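Local coordinates for integral membrane indolylacetylinositol arabinosyltransferase EmbB (Mycolicibacterium smegmatis MC2 155, PDB 7BVC), which probably transfers arabinose units onto the growing arabinan of mycobacterial cell-wall arabinogalactan, and is captured here with the antitubercular drug ethambutol bound, at residues B[759-764]-B[839-844]; B[884-889]-B[931-936]. All coordinates share one frame; numbering follows the deposited sequence.

Interaction 1. Residues B[759-764]-B[839-844]; sequences GPLGGE and LSSAWY
Pro760 and Ala842 are joined by a backbone hydrogen bond: Ala842 N donates to Pro760 O over 3.2 Å, a nearly straight bond (163° at the hydrogen) that meets the oxygen almost head-on. One residue further along the loop, the hydroxyl of Ser841 points at Leu761 O, a hydrogen bond whose modelled length is doubtful at this resolution. Ser841 OG stands beside its own backbone N, with chi1 at -64°, and this turns it to the Leu761 carbonyl. Leu839 closes on the same oxygen with carbon, CD2 lying 3.6 Å from Leu761 O, while its CD1 approaches Gly762 CA at 4.1 Å. Gly763 lies against the strand backbone, its CA making a CH...O contact with Ser840 O. Around Pro760, the CB of Ala842 lies 4.5 Å from the proline CB, and the side chain of Tyr844 crosses that of Pro760 at about a right angle, bringing the phenol OH within 4.1 Å of Pro760 CB.

In the next shell, Trp843 is bonded through its backbone to Leu751, and Tyr844 packs on Pro750 and Pro950. Residues 839-844 lie on strand 837-845, an interrupted strand at one edge of a four-stranded antiparallel sheet, and the irregular loop 759-764 lies against it without adding a strand. Pro760 O thus finds a donor in the amide of Ala842, and Leu761 O probably one in the Ser841 hydroxyl; polar backbone atoms would so be satisfied in a largely buried contact.

Interaction 2. Residues B[884-889]-B[931-936]; sequences DLEYAT and RVVAED. With CA (calcium ion), chain K.
Glu886 and Arg931 face each other as a hydrogen-bonded pair of antiparallel strands, with Glu886 N giving to Arg931 O and Arg931 N to Glu886 O, both at 2.9 Å. Their side chains leave the sheet on the same face and run side by side. Followed outward, Arg931 begins with CB packed on the carbonyl O of Ala842. CG is wedged between the backbone N and carbonyl carbon (chi1 70°), which lays this methylene 3.9 Å from Glu886 CB. From there the chain is fully extended, and NE makes a weak bond to Glu886 OE1. NH1 completes the salt bridge to the same oxygen at 3.2 Å, meeting it from above the carboxylate plane; that plane is turned 32° from the guanidinium. The other carboxylate oxygen, OE2, is engaged by Arg901, so two arginines share the charge of Glu886 and would probably keep it ionised. Pro898 packs against both Glu886 and Arg931, and Trp843 also touches Arg931.

Asp884 pairs with Val933 on this face. Asp884 N bonds firmly to Val933 O, the return bond from Val933 N is weak, and Val933 CG2 rests 3.7 Å from Asp884 CB. Leu885 and Val932, a non-hydrogen-bonded pair, turn to the opposite face, where both pack on Ile862 of strand 860-866. Asp936 OD2 binds calcium at 2.7 Å, joined by Ser938 O and Asp943 O. A largely charged face, with Val933 among Asp884, Glu886 and Arg931, and an apolar face applied to a second sheet fit a beta-sandwich, here with a calcium site where strand 929-936 ends.

Interactions 1 and 2 are neighbours in one four-stranded antiparallel sheet of the EmbC C-terminal domain region, their centres about 10 Å apart. Strand 929-936 is the common element: it pairs with 882-889 in interaction 2 and, on its other edge, with 837-845, which carries the strand side of interaction 1. Ser841 N to Val932 O (3.2 Å) and Ala934 N to Leu839 O (3.3 Å) probably hydrogen-bond the two contacts together. Along the chain they come in series, 759-764 and 839-844 preceding 884-889 and 931-936. Loop 759-764 is thus attached to an edge strand of the sheet, whose next strand, 929-936, ends at the calcium ion.

Interaction 1. Residues B[759-764]-B[839-844]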
ATOM      1  N   GLY B 759      47.156 -18.243   9.977  1.00 77.94           N
ATOM      2  CA  GLY B 759      47.099 -19.638   9.615  1.00 77.94           C
ATOM      3  C   GLY B 759      47.317 -19.828   8.129  1.00 77.94           C
ATOM      4  O   GLY B 759      47.900 -18.975   7.454  1.00 77.94           O
ATOM      5  N   PRO B 760      46.865 -20.962   7.588  1.00 75.16           N
ATOM      6  CA  PRO B 760      46.926 -21.159   6.134  1.00 75.16           C
ATOM      7  C   PRO B 760      45.821 -20.451   5.368  1.00 75.16           C
ATOM      8  O   PRO B 760      45.903 -20.374   4.136  1.00 75.16           O
ATOM      9  CB  PRO B 760      46.807 -22.678   5.988  1.00 75.16           C
ATOM     10  CG  PRO B 760      46.019 -23.096   7.170  1.00 75.16           C
ATOM     11  CD  PRO B 760      46.432 -22.183   8.290  1.00 75.16           C
ATOM     12  N   LEU B 761      44.795 -19.934   6.052  1.00 72.22           N
ATOM     13  CA  LEU B 761      43.741 -19.203   5.357  1.00 72.22           C
ATOM     14  C   LEU B 761      44.257 -17.874   4.822  1.00 72.22           C
ATOM     15  O   LEU B 761      43.928 -17.479   3.698  1.00 72.22           O
ATOM     16  CB  LEU B 761      42.551 -18.986   6.292  1.00 72.22           C
ATOM     17  CG  LEU B 761      41.447 -18.049   5.802  1.00 72.22           C
ATOM     18  CD1 LEU B 761      40.856 -18.550   4.497  1.00 72.22           C
ATOM     19  CD2 LEU B 761      40.368 -17.901   6.859  1.00 72.22           C
ATOM     20  N   GLY B 762      45.057 -17.165   5.616  1.00 77.71           N
ATOM     21  CA  GLY B 762      45.783 -16.010   5.146  1.00 77.71           C
ATOM     22  C   GLY B 762      47.168 -16.445   4.716  1.00 77.71           C
ATOM     23  O   GLY B 762      47.890 -17.086   5.479  1.00 77.71           O
ATOM     24  N   GLY B 763      47.541 -16.081   3.494  1.00 82.25           N
ATOM     25  CA  GLY B 763      48.727 -16.658   2.897  1.00 82.25           C
ATOM     26  C   GLY B 763      50.023 -16.029   3.359  1.00 82.25           C
ATOM     27  O   GLY B 763      50.235 -15.834   4.560  1.00 82.25           O
ATOM     28  N   GLU B 764      50.905 -15.713   2.412  1.00 90.78           N
ATOM     29  CA  GLU B 764      52.222 -15.202   2.775  1.00 90.78           C
ATOM     30  C   GLU B 764      52.136 -13.779   3.313  1.00 90.78           C
ATOM     31  O   GLU B 764      52.702 -13.471   4.368  1.00 90.78           O
ATOM     32  CB  GLU B 764      53.159 -15.271   1.569  1.00 90.78           C
ATOM     33  CG  GLU B 764      53.745 -16.653   1.318  1.00 90.78           C
ATOM     34  CD  GLU B 764      52.907 -17.481   0.363  1.00 90.78           C
ATOM     35  OE1 GLU B 764      51.664 -17.439   0.467  1.00 90.78           O
ATOM     36  OE2 GLU B 764      53.495 -18.175  -0.494  1.00 90.78           O
ATOM     37  N   LEU B 839      44.184 -10.901   0.080  1.00 74.63           N
ATOM     38  CA  LEU B 839      44.369 -12.196   0.717  1.00 74.63           C
ATOM     39  C   LEU B 839      44.447 -13.262  -0.362  1.00 74.63           C
ATOM     40  O   LEU B 839      43.674 -13.236  -1.322  1.00 74.63           O
ATOM     41  CB  LEU B 839      43.225 -12.502   1.698  1.00 74.63           C
ATOM     42  CG  LEU B 839      43.240 -13.822   2.476  1.00 74.63           C
ATOM     43  CD1 LEU B 839      42.726 -13.610   3.887  1.00 74.63           C
ATOM     44  CD2 LEU B 839      42.394 -14.868   1.772  1.00 74.63           C
ATOM     45  N   SER B 840      45.386 -14.189  -0.199  1.00 73.71           N
ATOM     46  CA  SER B 840      45.531 -15.312  -1.118  1.00 73.71           C
ATOM     47  C   SER B 840      45.932 -16.523  -0.290  1.00 73.71           C
ATOM     48  O   SER B 840      47.081 -16.619   0.149  1.00 73.71           O
ATOM     49  CB  SER B 840      46.565 -15.014  -2.199  1.00 73.71           C
ATOM     50  OG  SER B 840      46.121 -13.971  -3.048  1.00 73.71           O
ATOM     51  N   SER B 841      44.994 -17.443  -0.086  1.00 72.47           N
ATOM     52  CA  SER B 841      45.217 -18.559   0.817  1.00 72.47           C
ATOM     53  C   SER B 841      46.244 -19.524   0.233  1.00 72.47           C
ATOM     54  O   SER B 841      46.759 -19.345  -0.873  1.00 72.47           O
ATOM     55  CB  SER B 841      43.903 -19.280   1.095  1.00 72.47           C
ATOM     56  OG  SER B 841      42.995 -18.435   1.778  1.00 72.47           O
ATOM     57  N   ALA B 842      46.550 -20.563   1.003  1.00 76.26           N
ATOM     58  CA  ALA B 842      47.404 -21.628   0.516  1.00 76.26           C
ATOM     59  C   ALA B 842      46.649 -22.477  -0.504  1.00 76.26           C
ATOM     60  O   ALA B 842      45.457 -22.285  -0.756  1.00 76.26           O
ATOM     61  CB  ALA B 842      47.894 -22.495   1.673  1.00 76.26           C
ATOM     62  N   TRP B 843      47.360 -23.432  -1.091  1.00 80.32           N
ATOM     63  CA  TRP B 843      46.772 -24.329  -2.076  1.00 80.32           C
ATOM     64  C   TRP B 843      46.068 -25.471  -1.352  1.00 80.32           C
ATOM     65  O   TRP B 843      46.707 -26.245  -0.633  1.00 80.32           O
ATOM     66  CB  TRP B 843      47.841 -24.865  -3.022  1.00 80.32           C
ATOM     67  CG  TRP B 843      48.412 -23.831  -3.941  1.00 80.32           C
ATOM     68  CD1 TRP B 843      49.687 -23.353  -3.943  1.00 80.32           C
ATOM     69  CD2 TRP B 843      47.726 -23.151  -4.999  1.00 80.32           C
ATOM     70  NE1 TRP B 843      49.840 -22.417  -4.935  1.00 80.32           N
ATOM     71  CE2 TRP B 843      48.650 -22.275  -5.598  1.00 80.32           C
ATOM     72  CE3 TRP B 843      46.422 -23.198  -5.496  1.00 80.32           C
ATOM     73  CZ2 TRP B 843      48.311 -21.454  -6.667  1.00 80.32           C
ATOM     74  CZ3 TRP B 843      46.088 -22.381  -6.559  1.00 80.32           C
ATOM     75  CH2 TRP B 843      47.028 -21.522  -7.133  1.00 80.32           C
ATOM     76  N   TYR B 844      44.757 -25.574  -1.545  1.00 76.54           N
ATOM     77  CA  TYR B 844      43.945 -26.586  -0.889  1.00 76.54           C
ATOM     78  C   TYR B 844      43.723 -27.748  -1.850  1.00 76.54           C
ATOM     79  O   TYR B 844      43.279 -27.543  -2.983  1.00 76.54           O
ATOM     80  CB  TYR B 844      42.613 -25.998  -0.427  1.00 76.54           C
ATOM     81  CG  TYR B 844      42.728 -25.147   0.816  1.00 76.54           C
ATOM     82  CD1 TYR B 844      42.908 -25.728   2.062  1.00 76.54           C
ATOM     83  CD2 TYR B 844      42.665 -23.763   0.742  1.00 76.54           C
ATOM     84  CE1 TYR B 844      43.018 -24.957   3.199  1.00 76.54           C
ATOM     85  CE2 TYR B 844      42.776 -22.984   1.876  1.00 76.54           C
ATOM     86  CZ  TYR B 844      42.952 -23.588   3.101  1.00 76.54           C
ATOM     87  OH  TYR B 844      43.061 -22.821   4.236  1.00 76.54           O
TER

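Interaction 2. Residues B[884-889]-B[931-936]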
ATOM      1  N   ASP B 884      36.792 -14.949  -4.831  1.00 72.09           N
ATOM      2  CA  ASP B 884      36.767 -15.881  -5.949  1.00 72.09           C
ATOM      3  C   ASP B 884      37.510 -17.163  -5.604  1.00 72.09           C
ATOM      4  O   ASP B 884      37.874 -17.383  -4.444  1.00 72.09           O
ATOM      5  CB  ASP B 884      37.364 -15.236  -7.202  1.00 72.09           C
ATOM      6  CG  ASP B 884      36.391 -14.302  -7.892  1.00 72.09           C
ATOM      7  OD1 ASP B 884      35.204 -14.292  -7.513  1.00 72.09           O
ATOM      8  OD2 ASP B 884      36.813 -13.575  -8.817  1.00 72.09           O
ATOM      9  N   LEU B 885      37.733 -18.016  -6.599  1.00 72.45           N
ATOM     10  CA  LEU B 885      38.323 -19.330  -6.357  1.00 72.45           C
ATOM     11  C   LEU B 885      39.280 -19.642  -7.496  1.00 72.45           C
ATOM     12  O   LEU B 885      38.843 -19.853  -8.630  1.00 72.45           O
ATOM     13  CB  LEU B 885      37.240 -20.397  -6.254  1.00 72.45           C
ATOM     14  CG  LEU B 885      37.653 -21.679  -5.544  1.00 72.45           C
ATOM     15  CD1 LEU B 885      37.503 -21.498  -4.049  1.00 72.45           C
ATOM     16  CD2 LEU B 885      36.840 -22.862  -6.036  1.00 72.45           C
ATOM     17  N   GLU B 886      40.574 -19.682  -7.198  1.00 77.76           N
ATOM     18  CA  GLU B 886      41.574 -20.030  -8.195  1.00 77.76           C
ATOM     19  C   GLU B 886      41.897 -21.515  -8.116  1.00 77.76           C
ATOM     20  O   GLU B 886      42.037 -22.073  -7.025  1.00 77.76           O
ATOM     21  CB  GLU B 886      42.845 -19.206  -7.994  1.00 77.76           C
ATOM     22  CG  GLU B 886      42.827 -17.864  -8.694  1.00 77.76           C
ATOM     23  CD  GLU B 886      44.197 -17.449  -9.184  1.00 77.76           C
ATOM     24  OE1 GLU B 886      45.178 -18.151  -8.865  1.00 77.76           O
ATOM     25  OE2 GLU B 886      44.293 -16.425  -9.890  1.00 77.76           O
ATOM     26  N   TYR B 887      42.010 -22.153  -9.277  1.00 79.85           N
ATOM     27  CA  TYR B 887      42.361 -23.562  -9.360  1.00 79.85           C
ATOM     28  C   TYR B 887      43.647 -23.722 -10.155  1.00 79.85           C
ATOM     29  O   TYR B 887      43.861 -23.036 -11.158  1.00 79.85           O
ATOM     30  CB  TYR B 887      41.236 -24.388  -9.992  1.00 79.85           C
ATOM     31  CG  TYR B 887      40.707 -23.860 -11.305  1.00 79.85           C
ATOM     32  CD1 TYR B 887      41.304 -24.206 -12.508  1.00 79.85           C
ATOM     33  CD2 TYR B 887      39.592 -23.034 -11.341  1.00 79.85           C
ATOM     34  CE1 TYR B 887      40.815 -23.736 -13.708  1.00 79.85           C
ATOM     35  CE2 TYR B 887      39.097 -22.558 -12.538  1.00 79.85           C
ATOM     36  CZ  TYR B 887      39.713 -22.911 -13.718  1.00 79.85           C
ATOM     37  OH  TYR B 887      39.222 -22.438 -14.912  1.00 79.85           O
ATOM     38  N   ALA B 888      44.500 -24.630  -9.698  1.00 86.14           N
ATOM     39  CA  ALA B 888      45.833 -24.820 -10.248  1.00 86.14           C
ATOM     40  C   ALA B 888      45.910 -26.131 -11.022  1.00 86.14           C
ATOM     41  O   ALA B 888      44.971 -26.929 -11.041  1.00 86.14           O
ATOM     42  CB  ALA B 888      46.881 -24.783  -9.133  1.00 86.14           C
ATOM     43  N   THR B 889      47.055 -26.342 -11.674  1.00 94.35           N
ATOM     44  CA  THR B 889      47.335 -27.568 -12.410  1.00 94.35           C
ATOM     45  C   THR B 889      48.728 -28.054 -12.031  1.00 94.35           C
ATOM     46  O   THR B 889      49.455 -27.398 -11.280  1.00 94.35           O
ATOM     47  CB  THR B 889      47.234 -27.364 -13.928  1.00 94.35           C
ATOM     48  OG1 THR B 889      48.442 -26.759 -14.409  1.00 94.35           O
ATOM     49  CG2 THR B 889      46.051 -26.477 -14.288  1.00 94.35           C
ATOM     50  N   ARG B 931      42.430 -22.326  -4.167  1.00 76.14           N
ATOM     51  CA  ARG B 931      42.707 -21.310  -3.160  1.00 76.14           C
ATOM     52  C   ARG B 931      41.715 -20.166  -3.309  1.00 76.14           C
ATOM     53  O   ARG B 931      41.069 -20.002  -4.345  1.00 76.14           O
ATOM     54  CB  ARG B 931      44.141 -20.782  -3.253  1.00 76.14           C
ATOM     55  CG  ARG B 931      44.424 -19.925  -4.470  1.00 76.14           C
ATOM     56  CD  ARG B 931      45.868 -19.457  -4.461  1.00 76.14           C
ATOM     57  NE  ARG B 931      46.182 -18.621  -5.613  1.00 76.14           N
ATOM     58  CZ  ARG B 931      47.382 -18.101  -5.848  1.00 76.14           C
ATOM     59  NH1 ARG B 931      47.583 -17.352  -6.923  1.00 76.14           N
ATOM     60  NH2 ARG B 931      48.383 -18.337  -5.011  1.00 76.14           N
ATOM     61  N   VAL B 932      41.611 -19.368  -2.249  1.00 71.00           N
ATOM     62  CA  VAL B 932      40.656 -18.270  -2.168  1.00 71.00           C
ATOM     63  C   VAL B 932      41.390 -16.960  -2.403  1.00 71.00           C
ATOM     64  O   VAL B 932      42.407 -16.685  -1.757  1.00 71.00           O
ATOM     65  CB  VAL B 932      39.943 -18.254  -0.806  1.00 71.00           C
ATOM     66  CG1 VAL B 932      38.835 -17.212  -0.797  1.00 71.00           C
ATOM     67  CG2 VAL B 932      39.396 -19.631  -0.476  1.00 71.00           C
ATOM     68  N   VAL B 933      40.872 -16.147  -3.321  1.00 69.89           N
ATOM     69  CA  VAL B 933      41.387 -14.808  -3.577  1.00 69.89           C
ATOM     70  C   VAL B 933      40.292 -13.815  -3.208  1.00 69.89           C
ATOM     71  O   VAL B 933      39.244 -13.755  -3.863  1.00 69.89           O
ATOM     72  CB  VAL B 933      41.856 -14.631  -5.031  1.00 69.89           C
ATOM     73  CG1 VAL B 933      43.154 -15.383  -5.254  1.00 69.89           C
ATOM     74  CG2 VAL B 933      40.812 -15.132  -6.009  1.00 69.89           C
ATOM     75  N   ALA B 934      40.520 -13.055  -2.141  1.00 72.81           N
ATOM     76  CA  ALA B 934      39.560 -12.081  -1.650  1.00 72.81           C
ATOM     77  C   ALA B 934      40.160 -10.687  -1.733  1.00 72.81           C
ATOM     78  O   ALA B 934      41.368 -10.505  -1.561  1.00 72.81           O
ATOM     79  CB  ALA B 934      39.140 -12.384  -0.210  1.00 72.81           C
ATOM     80  N   GLU B 935      39.307  -9.703  -2.001  1.00 77.75           N
ATOM     81  CA  GLU B 935      39.772  -8.334  -2.182  1.00 77.75           C
ATOM     82  C   GLU B 935      38.639  -7.368  -1.873  1.00 77.75           C
ATOM     83  O   GLU B 935      37.524  -7.521  -2.386  1.00 77.75           O
ATOM     84  CB  GLU B 935      40.295  -8.123  -3.602  1.00 77.75           C
ATOM     85  CG  GLU B 935      40.966  -6.783  -3.822  1.00 77.75           C
ATOM     86  CD  GLU B 935      41.571  -6.665  -5.203  1.00 77.75           C
ATOM     87  OE1 GLU B 935      41.423  -7.616  -6.000  1.00 77.75           O
ATOM     88  OE2 GLU B 935      42.205  -5.630  -5.493  1.00 77.75           O
ATOM     89  N   ASP B 936      38.946  -6.379  -1.031  1.00 75.71           N
ATOM     90  CA  ASP B 936      38.027  -5.326  -0.611  1.00 75.71           C
ATOM     91  C   ASP B 936      38.715  -3.989  -0.848  1.00 75.71           C
ATOM     92  O   ASP B 936      39.679  -3.652  -0.154  1.00 75.71           O
ATOM     93  CB  ASP B 936      37.638  -5.494   0.858  1.00 75.71           C
ATOM     94  CG  ASP B 936      37.055  -4.229   1.459  1.00 75.71           C
ATOM     95  OD1 ASP B 936      35.828  -4.035   1.362  1.00 75.71           O
ATOM     96  OD2 ASP B 936      37.823  -3.434   2.040  1.00 75.71           O
TER
HETATM   97 CA    CA K1205      36.699  -1.568   3.635  1.00 69.91          CA